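Local coordinates for Tol-Pal system protein TolB (Acinetobacter baumannii, PDB 7MX5), which probably acts in the Tol-Pal system, which helps the outer membrane invaginate during cell division and maintains outer membrane integrity, at residues 185-196 and 208-219; 253-262 and 272-282. All coordinates share one frame; numbering follows the deposited sequence.

Contact 1: residues 185-196 and 208-219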
loop_
_atom_site.group_PDB
_atom_site.type_symbol
_atom_site.label_atom_id
_atom_site.label_comp_id
_atom_site.label_asym_id
_atom_site.label_seq_id
_atom_site.Cartn_x
_atom_site.Cartn_y
_atom_site.Cartn_z
ATOM N N ALA A 185 -2.475 10.391 10.095
ATOM C CA ALA A 185 -2.082 11.787 10.154
ATOM C C ALA A 185 -2.050 12.371 8.750
ATOM O O ALA A 185 -1.935 11.650 7.754
ATOM C CB ALA A 185 -0.716 11.962 10.824
ATOM N N TYR A 186 -2.146 13.695 8.682
ATOM C CA TYR A 186 -2.198 14.389 7.405
ATOM C C TYR A 186 -1.917 15.865 7.639
ATOM O O TYR A 186 -2.033 16.370 8.758
ATOM C CB TYR A 186 -3.556 14.201 6.723
ATOM C CG TYR A 186 -4.732 14.562 7.604
ATOM C CD1 TYR A 186 -5.238 15.855 7.623
ATOM C CD2 TYR A 186 -5.331 13.612 8.424
ATOM C CE1 TYR A 186 -6.308 16.191 8.430
ATOM C CE2 TYR A 186 -6.403 13.939 9.231
ATOM C CZ TYR A 186 -6.888 15.231 9.230
ATOM O OH TYR A 186 -7.955 15.566 10.031
ATOM N N VAL A 187 -1.550 16.549 6.562
ATOM C CA VAL A 187 -1.329 17.989 6.575
ATOM C C VAL A 187 -2.546 18.650 5.949
ATOM O O VAL A 187 -2.906 18.348 4.805
ATOM C CB VAL A 187 -0.044 18.366 5.823
ATOM C CG1 VAL A 187 0.221 19.861 5.943
ATOM C CG2 VAL A 187 1.125 17.562 6.356
ATOM N N SER A 188 -3.185 19.545 6.694
ATOM C CA SER A 188 -4.406 20.199 6.253
ATOM C C SER A 188 -4.209 21.706 6.214
ATOM O O SER A 188 -3.525 22.278 7.069
ATOM C CB SER A 188 -5.583 19.854 7.170
ATOM O OG SER A 188 -6.751 20.560 6.788
ATOM N N PHE A 189 -4.812 22.342 5.210
ATOM C CA PHE A 189 -4.824 23.793 5.087
ATOM C C PHE A 189 -6.229 24.366 5.241
ATOM O O PHE A 189 -6.482 25.493 4.803
ATOM C CB PHE A 189 -4.224 24.225 3.746
ATOM C CG PHE A 189 -2.750 23.949 3.615
ATOM C CD1 PHE A 189 -2.280 22.656 3.447
ATOM C CD2 PHE A 189 -1.833 24.988 3.648
ATOM C CE1 PHE A 189 -0.927 22.403 3.323
ATOM C CE2 PHE A 189 -0.478 24.742 3.523
ATOM C CZ PHE A 189 -0.024 23.446 3.360
ATOM N N GLU A 190 -7.149 23.606 5.850
ATOM C CA GLU A 190 -8.516 24.087 6.041
ATOM C C GLU A 190 -8.535 25.435 6.748
ATOM O O GLU A 190 -9.405 26.271 6.476
ATOM C CB GLU A 190 -9.340 23.050 6.811
ATOM C CG GLU A 190 -8.967 22.888 8.278
ATOM C CD GLU A 190 -9.442 21.570 8.858
ATOM O OE1 GLU A 190 -8.891 20.515 8.474
ATOM O OE2 GLU A 190 -10.367 21.587 9.698
ATOM N N THR A 191 -7.590 25.661 7.653
ATOM C CA THR A 191 -7.203 26.996 8.072
ATOM C C THR A 191 -5.903 27.346 7.362
ATOM O O THR A 191 -5.056 26.474 7.146
ATOM C CB THR A 191 -7.027 27.081 9.589
ATOM O OG1 THR A 191 -5.694 26.689 9.941
ATOM C CG2 THR A 191 -8.024 26.173 10.295
ATOM N N LYS A 192 -5.761 28.620 6.990
ATOM C CA LYS A 192 -4.655 29.098 6.163
ATOM C C LYS A 192 -3.303 28.526 6.573
ATOM O O LYS A 192 -2.516 28.106 5.717
ATOM C CB LYS A 192 -4.600 30.626 6.204
ATOM C CG LYS A 192 -4.031 31.263 4.950
ATOM C CD LYS A 192 -2.622 31.777 5.195
ATOM C CE LYS A 192 -2.142 32.645 4.045
ATOM N NZ LYS A 192 -1.507 31.836 2.969
ATOM N N ARG A 193 -3.030 28.492 7.868
ATOM C CA ARG A 193 -1.747 27.990 8.344
ATOM C C ARG A 193 -1.749 26.464 8.340
ATOM O O ARG A 193 -2.669 25.851 8.889
ATOM C CB ARG A 193 -1.458 28.519 9.744
ATOM C CG ARG A 193 -1.085 29.994 9.769
ATOM C CD ARG A 193 -0.597 30.427 11.138
ATOM N NE ARG A 193 -0.351 29.292 12.019
ATOM C CZ ARG A 193 -0.415 29.345 13.342
ATOM N NH1 ARG A 193 -0.714 30.468 13.975
ATOM N NH2 ARG A 193 -0.173 28.244 14.048
ATOM N N PRO A 194 -0.750 25.824 7.729
ATOM C CA PRO A 194 -0.733 24.358 7.683
ATOM C C PRO A 194 -0.625 23.753 9.074
ATOM O O PRO A 194 0.000 24.315 9.977
ATOM C CB PRO A 194 0.509 24.041 6.839
ATOM C CG PRO A 194 1.341 25.282 6.883
ATOM C CD PRO A 194 0.380 26.420 6.997
ATOM N N ALA A 195 -1.246 22.588 9.236
ATOM C CA ALA A 195 -1.285 21.908 10.521
ATOM C C ALA A 195 -1.292 20.406 10.292
ATOM O O ALA A 195 -2.023 19.906 9.433
ATOM C CB ALA A 195 -2.515 22.321 11.336
ATOM N N ILE A 196 -0.476 19.695 11.062
ATOM C CA ILE A 196 -0.458 18.238 11.036
ATOM C C ILE A 196 -1.459 17.734 12.066
ATOM O O ILE A 196 -1.295 17.963 13.270
ATOM C CB ILE A 196 0.949 17.688 11.314
ATOM C CG1 ILE A 196 1.865 17.935 10.113
ATOM C CG2 ILE A 196 0.884 16.202 11.636
ATOM C CD1 ILE A 196 3.297 17.500 10.339
ATOM N N VAL A 208 -4.480 18.440 16.897
ATOM C CA VAL A 208 -3.406 19.137 16.198
ATOM C C VAL A 208 -2.072 18.689 16.778
ATOM O O VAL A 208 -1.798 18.884 17.966
ATOM C CB VAL A 208 -3.565 20.659 16.303
ATOM C CG1 VAL A 208 -2.280 21.352 15.876
ATOM C CG2 VAL A 208 -4.713 21.118 15.441
ATOM N N ILE A 209 -1.239 18.084 15.935
ATOM C CA ILE A 209 0.097 17.696 16.365
ATOM C C ILE A 209 1.028 18.903 16.363
ATOM O O ILE A 209 1.673 19.209 17.373
ATOM C CB ILE A 209 0.631 16.559 15.475
ATOM C CG1 ILE A 209 -0.063 15.240 15.821
ATOM C CG2 ILE A 209 2.116 16.419 15.646
ATOM C CD1 ILE A 209 0.114 14.817 17.263
ATOM N N THR A 210 1.100 19.614 15.240
ATOM C CA THR A 210 1.887 20.836 15.151
ATOM C C THR A 210 1.278 21.742 14.090
ATOM O O THR A 210 0.551 21.288 13.202
ATOM C CB THR A 210 3.359 20.548 14.828
ATOM O OG1 THR A 210 4.136 21.734 15.039
ATOM C CG2 THR A 210 3.516 20.092 13.386
ATOM N N SER A 211 1.589 23.035 14.195
ATOM C CA SER A 211 1.051 24.033 13.277
ATOM C C SER A 211 1.788 25.360 13.408
ATOM O O SER A 211 1.730 26.005 14.459
ATOM C CB SER A 211 -0.443 24.246 13.532
ATOM O OG SER A 211 -1.030 25.024 12.503
ATOM N N PHE A 212 2.477 25.781 12.351
ATOM C CA PHE A 212 3.147 27.076 12.342
ATOM C C PHE A 212 3.316 27.529 10.894
ATOM O O PHE A 212 2.724 26.956 9.972
ATOM C CB PHE A 212 4.482 27.016 13.094
ATOM C CG PHE A 212 5.314 25.812 12.768
ATOM C CD1 PHE A 212 6.175 25.821 11.685
ATOM C CD2 PHE A 212 5.244 24.672 13.553
ATOM C CE1 PHE A 212 6.944 24.715 11.386
ATOM C CE2 PHE A 212 6.011 23.563 13.260
ATOM C CZ PHE A 212 6.862 23.585 12.175
ATOM N N LYS A 213 4.136 28.563 10.697
ATOM C CA LYS A 213 4.220 29.235 9.405
ATOM C C LYS A 213 5.079 28.464 8.408
ATOM O O LYS A 213 4.782 28.457 7.208
ATOM C CB LYS A 213 4.767 30.648 9.595
ATOM C CG LYS A 213 5.744 30.770 10.756
ATOM C CD LYS A 213 6.244 32.196 10.929
ATOM C CE LYS A 213 6.562 32.490 12.387
ATOM N NZ LYS A 213 7.710 33.428 12.533
ATOM N N GLY A 214 6.144 27.823 8.876
ATOM C CA GLY A 214 7.071 27.149 7.993
ATOM C C GLY A 214 6.837 25.669 7.796
ATOM O O GLY A 214 7.682 25.001 7.190
ATOM N N LEU A 215 5.718 25.135 8.276
ATOM C CA LEU A 215 5.462 23.702 8.189
ATOM C C LEU A 215 5.251 23.284 6.740
ATOM O O LEU A 215 4.313 23.747 6.080
ATOM C CB LEU A 215 4.242 23.338 9.033
ATOM C CG LEU A 215 3.861 21.856 9.075
ATOM C CD1 LEU A 215 4.990 21.030 9.667
ATOM C CD2 LEU A 215 2.576 21.657 9.864
ATOM N N ASN A 216 6.126 22.410 6.241
ATOM C CA ASN A 216 5.941 21.806 4.927
ATOM C C ASN A 216 5.091 20.545 4.999
ATOM O O ASN A 216 4.256 20.309 4.119
ATOM C CB ASN A 216 7.297 21.481 4.294
ATOM C CG ASN A 216 8.036 22.718 3.829
ATOM O OD1 ASN A 216 8.682 23.405 4.621
ATOM N ND2 ASN A 216 7.945 23.010 2.536
ATOM N N GLY A 217 5.288 19.730 6.032
ATOM C CA GLY A 217 4.486 18.540 6.223
ATOM C C GLY A 217 5.265 17.244 6.135
ATOM O O GLY A 217 6.311 17.095 6.774
ATOM N N ALA A 218 4.752 16.300 5.341
ATOM C CA ALA A 218 5.339 14.979 5.146
ATOM C C ALA A 218 5.569 14.276 6.480
ATOM O O ALA A 218 6.722 14.056 6.873
ATOM C CB ALA A 218 6.653 15.081 4.368
ATOM N N PRO A 219 4.514 13.904 7.199
ATOM C CA PRO A 219 4.706 13.239 8.490
ATOM C C PRO A 219 5.091 11.777 8.327
ATOM O O PRO A 219 4.798 11.134 7.316
ATOM C CB PRO A 219 3.338 13.374 9.172
ATOM C CG PRO A 219 2.361 13.591 8.071
ATOM C CD PRO A 219 3.092 14.063 6.849
#

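Contact 2: residues 253-262 and 272-282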
loop_
_atom_site.group_PDB
_atom_site.type_symbol
_atom_site.label_atom_id
_atom_site.label_comp_id
_atom_site.label_asym_id
_atom_site.label_seq_id
_atom_site.Cartn_x
_atom_site.Cartn_y
_atom_site.Cartn_z
ATOM N N MET A 253 17.105 18.239 12.788
ATOM C CA MET A 253 18.086 17.195 12.521
ATOM C C MET A 253 18.985 17.481 11.320
ATOM O O MET A 253 20.207 17.558 11.482
ATOM C CB MET A 253 17.386 15.844 12.339
ATOM C CG MET A 253 16.123 15.680 13.168
ATOM S SD MET A 253 16.474 14.905 14.758
ATOM C CE MET A 253 16.403 13.180 14.301
ATOM N N THR A 254 18.427 17.577 10.118
ATOM C CA THR A 254 19.335 17.674 8.978
ATOM C C THR A 254 19.301 18.732 7.879
ATOM O O THR A 254 19.862 19.819 8.018
ATOM C CB THR A 254 19.430 16.317 8.217
ATOM O OG1 THR A 254 18.929 15.237 9.018
ATOM C CG2 THR A 254 20.872 16.025 7.828
ATOM N N ASN A 255 18.632 18.386 6.786
ATOM C CA ASN A 255 18.716 19.175 5.564
ATOM C C ASN A 255 18.308 20.594 5.207
ATOM O O ASN A 255 17.149 20.894 4.999
ATOM C CB ASN A 255 18.428 18.296 4.380
ATOM C CG ASN A 255 19.666 17.982 3.638
ATOM O OD1 ASN A 255 19.743 18.154 2.441
ATOM N ND2 ASN A 255 20.675 17.587 4.362
ATOM N N ASP A 256 19.311 21.457 5.095
ATOM C CA ASP A 256 19.043 22.790 4.580
ATOM C C ASP A 256 19.646 22.877 3.179
ATOM O O ASP A 256 20.608 23.608 2.935
ATOM C CB ASP A 256 19.653 23.833 5.536
ATOM C CG ASP A 256 19.206 25.252 5.241
ATOM O OD1 ASP A 256 18.918 25.570 4.069
ATOM O OD2 ASP A 256 19.159 26.060 6.192
ATOM N N SER A 257 19.080 22.105 2.248
ATOM C CA SER A 257 19.739 21.830 0.975
ATOM C C SER A 257 19.091 22.494 -0.234
ATOM O O SER A 257 19.578 22.304 -1.354
ATOM C CB SER A 257 19.811 20.318 0.735
ATOM O OG SER A 257 18.517 19.746 0.666
ATOM N N GLY A 258 18.014 23.253 -0.055
ATOM C CA GLY A 258 17.438 24.003 -1.151
ATOM C C GLY A 258 16.371 23.291 -1.956
ATOM O O GLY A 258 15.876 23.863 -2.937
ATOM N N ILE A 259 16.006 22.062 -1.590
ATOM C CA ILE A 259 14.888 21.358 -2.203
ATOM C C ILE A 259 13.972 20.863 -1.092
ATOM O O ILE A 259 14.340 20.833 0.083
ATOM C CB ILE A 259 15.338 20.181 -3.096
ATOM C CG1 ILE A 259 16.166 19.180 -2.287
ATOM C CG2 ILE A 259 16.116 20.687 -4.304
ATOM C CD1 ILE A 259 16.227 17.799 -2.906
ATOM N N ASP A 260 12.760 20.477 -1.479
ATOM C CA ASP A 260 11.810 19.923 -0.526
ATOM C C ASP A 260 12.153 18.469 -0.234
ATOM O O ASP A 260 12.454 17.691 -1.144
ATOM C CB ASP A 260 10.382 20.035 -1.058
ATOM C CG ASP A 260 9.409 20.537 -0.008
ATOM O OD1 ASP A 260 9.279 19.879 1.047
ATOM O OD2 ASP A 260 8.777 21.590 -0.234
ATOM N N THR A 261 12.106 18.105 1.045
ATOM C CA THR A 261 12.532 16.790 1.495
ATOM C C THR A 261 11.451 16.151 2.356
ATOM O O THR A 261 10.534 16.817 2.843
ATOM C CB THR A 261 13.845 16.868 2.285
ATOM O OG1 THR A 261 14.292 15.544 2.605
ATOM C CG2 THR A 261 13.648 17.661 3.567
ATOM N N GLU A 262 11.570 14.835 2.527
ATOM C CA GLU A 262 10.670 14.051 3.361
ATOM C C GLU A 262 11.477 12.980 4.079
ATOM O O GLU A 262 12.341 12.339 3.475
ATOM C CB GLU A 262 9.550 13.392 2.537
ATOM C CG GLU A 262 8.863 14.311 1.536
ATOM C CD GLU A 262 9.544 14.307 0.180
ATOM O OE1 GLU A 262 10.525 13.553 0.008
ATOM O OE2 GLU A 262 9.100 15.063 -0.709
ATOM N N PHE A 272 16.512 6.944 9.869
ATOM C CA PHE A 272 15.509 7.340 8.894
ATOM C C PHE A 272 16.215 7.776 7.618
ATOM O O PHE A 272 17.385 8.164 7.633
ATOM C CB PHE A 272 14.589 8.457 9.424
ATOM C CG PHE A 272 15.264 9.796 9.584
ATOM C CD1 PHE A 272 15.338 10.688 8.524
ATOM C CD2 PHE A 272 15.786 10.179 10.807
ATOM C CE1 PHE A 272 15.947 11.921 8.674
ATOM C CE2 PHE A 272 16.389 11.413 10.964
ATOM C CZ PHE A 272 16.472 12.282 9.897
ATOM N N ILE A 273 15.488 7.703 6.508
ATOM C CA ILE A 273 16.009 8.110 5.212
ATOM C C ILE A 273 15.325 9.404 4.793
ATOM O O ILE A 273 14.241 9.753 5.271
ATOM C CB ILE A 273 15.827 7.016 4.140
ATOM C CG1 ILE A 273 14.350 6.852 3.784
ATOM C CG2 ILE A 273 16.415 5.697 4.620
ATOM C CD1 ILE A 273 14.115 6.040 2.531
ATOM N N PHE A 274 15.976 10.124 3.882
ATOM C CA PHE A 274 15.479 11.424 3.452
ATOM C C PHE A 274 16.159 11.816 2.149
ATOM O O PHE A 274 17.219 11.292 1.796
ATOM C CB PHE A 274 15.709 12.498 4.524
ATOM C CG PHE A 274 17.159 12.761 4.818
ATOM C CD1 PHE A 274 17.910 11.860 5.557
ATOM C CD2 PHE A 274 17.773 13.910 4.348
ATOM C CE1 PHE A 274 19.242 12.100 5.824
ATOM C CE2 PHE A 274 19.105 14.154 4.611
ATOM C CZ PHE A 274 19.842 13.248 5.350
ATOM N N THR A 275 15.529 12.750 1.442
ATOM C CA THR A 275 16.063 13.291 0.201
ATOM C C THR A 275 16.899 14.528 0.496
ATOM O O THR A 275 16.573 15.311 1.394
ATOM C CB THR A 275 14.928 13.634 -0.767
ATOM O OG1 THR A 275 14.177 12.450 -1.061
ATOM C CG2 THR A 275 15.473 14.222 -2.061
ATOM N N SER A 276 17.980 14.702 -0.262
ATOM C CA SER A 276 18.922 15.771 0.020
ATOM C C SER A 276 19.569 16.257 -1.268
ATOM O O SER A 276 19.882 15.456 -2.154
ATOM C CB SER A 276 19.999 15.293 0.994
ATOM O OG SER A 276 20.950 16.318 1.211
ATOM N N ASP A 277 19.775 17.573 -1.359
ATOM C CA ASP A 277 20.491 18.189 -2.469
ATOM C C ASP A 277 21.866 18.699 -2.049
ATOM O O ASP A 277 22.470 19.508 -2.763
ATOM C CB ASP A 277 19.666 19.329 -3.069
ATOM C CG ASP A 277 20.013 19.603 -4.523
ATOM O OD1 ASP A 277 19.748 18.727 -5.374
ATOM O OD2 ASP A 277 20.551 20.692 -4.816
ATOM N N ARG A 278 22.376 18.238 -0.904
ATOM C CA ARG A 278 23.646 18.740 -0.389
ATOM C C ARG A 278 24.827 18.369 -1.276
ATOM O O ARG A 278 25.890 18.989 -1.159
ATOM C CB ARG A 278 23.880 18.221 1.030
ATOM C CG ARG A 278 23.980 16.708 1.134
ATOM C CD ARG A 278 24.729 16.293 2.386
ATOM N NE ARG A 278 23.834 16.125 3.525
ATOM C CZ ARG A 278 24.229 15.763 4.738
ATOM N NH1 ARG A 278 25.498 15.503 5.003
ATOM N NH2 ARG A 278 23.326 15.663 5.710
ATOM N N GLY A 279 24.673 17.382 -2.151
ATOM C CA GLY A 279 25.712 17.002 -3.081
ATOM C C GLY A 279 25.589 17.600 -4.462
ATOM O O GLY A 279 26.382 17.254 -5.344
ATOM N N GLY A 280 24.625 18.492 -4.682
ATOM C CA GLY A 280 24.391 19.081 -5.981
ATOM C C GLY A 280 23.299 18.416 -6.790
ATOM O O GLY A 280 22.948 18.923 -7.862
ATOM N N SER A 281 22.757 17.299 -6.310
ATOM C CA SER A 281 21.696 16.574 -6.991
ATOM C C SER A 281 20.871 15.848 -5.944
ATOM O O SER A 281 21.415 15.417 -4.920
ATOM C CB SER A 281 22.258 15.575 -8.013
ATOM O OG SER A 281 22.917 14.502 -7.364
ATOM N N PRO A 282 19.562 15.702 -6.159
ATOM C CA PRO A 282 18.714 15.024 -5.164
ATOM C C PRO A 282 19.096 13.557 -5.024
ATOM O O PRO A 282 19.013 12.784 -5.980
ATOM C CB PRO A 282 17.295 15.190 -5.726
ATOM C CG PRO A 282 17.389 16.248 -6.773
ATOM C CD PRO A 282 18.789 16.248 -7.286
#

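Contact 1: residues 185-196 and 208-219
A classic beta bulge sets the register between 185-196 and 208-219: I209 and T210 both face the single residue I196. The backbone N of I196 donates to T210 O at 2.9 Å, and I209 N gives its hydrogen to I196 O at 2.7 Å. One residue on, S211 bonds through its side chain. Its OG, turned anti to the backbone N (chi1 -169°), donates to P194 O at 2.8 Å, arriving above the carbonyl plane, 42° out of it, while also lying against the methyl of A195.

This is the outer hairpin of a propeller blade, strands 195-200 and 206-211, followed by the passage of the chain into the next blade, whose first strand is 215-221. That strand runs alongside strand 185-188, roughly antiparallel (159°) and with 6.8 Å between the axes of the short segments, without pairing with it. The blades meet through side chains and through side chains lying on backbone. L215 crosses I196 at about a right angle, its CD2 3.8 Å from I196 CG1, and both also touch F230 on strand 227-232, the neighbour of 215-221 in the next blade. P194 sets CG 3.4 Å from L215 O. Farther along, V187 CG2, the branch beside its backbone N, presses on G217 CA at 3.5 Å and reaches the ring of P219 at CD.

Contact 2: residues 253-262 and 272-282
T254 lies against two phenylalanines that follow each other on one side of strand 271-276. It slides past F272 in the opposite direction, with its OG1 at that ring's edge, 3.9 Å from F272 CZ, and it crosses F274 at about a right angle. The F274 ring is approached from several sides: N255 ND2 comes to its edge at CE2, T261 OG1 lies near the ring plane at the CB end, and T254 OG1 is over one face, 4.3 Å above the plane and offset toward the rim.

In the propeller, 253-262 is the link from the last strand of one blade, 249-252, to the first strand of the next, 263-265, and it lies over the second strand of that next blade, 271-276. Where the link comes back along this strand, T261 OG1, anti to the backbone N (chi1 -175°), donates to T275 O at 2.6 Å, in the carbonyl plane and on a lone pair. S276 OG accepts from R278 N at 3.2 Å, an ST turn that leads into the type I turn D277-G280. R278 makes a cation-pi contact with Y285, and the methyl CG2 of T254 sits in its guanidinium plane, at the edge beside NH2. The N255 amide also lies at that edge, its plane 11° from the guanidinium, although its position is less certain. Across from the turn I259 meets D277 at about a right angle, CG1 being 3.6 Å from D277 CB, while its CD1 packs on T275 CG2 and P282 CB.

How the contacts relate
Both contacts lie on the same side of the chain's centre, in the beta-propeller part of the chain, with centres about 20 Å apart. They come in series: contact 1 closes before contact 2 opens. Contact 1 spans the blade running from strand 172-177 to strand 206-211 and the start of the next, whose strands run from 215-221 to 249-252; contact 2 begins where that middle blade ends and reaches into the blade that starts with 263-265. Contact 1 is thus a blade-to-blade interface, whereas contact 2 is a linker folded onto the blade that follows it. The two are tied together where N216 packs against D260 and A218 against E262.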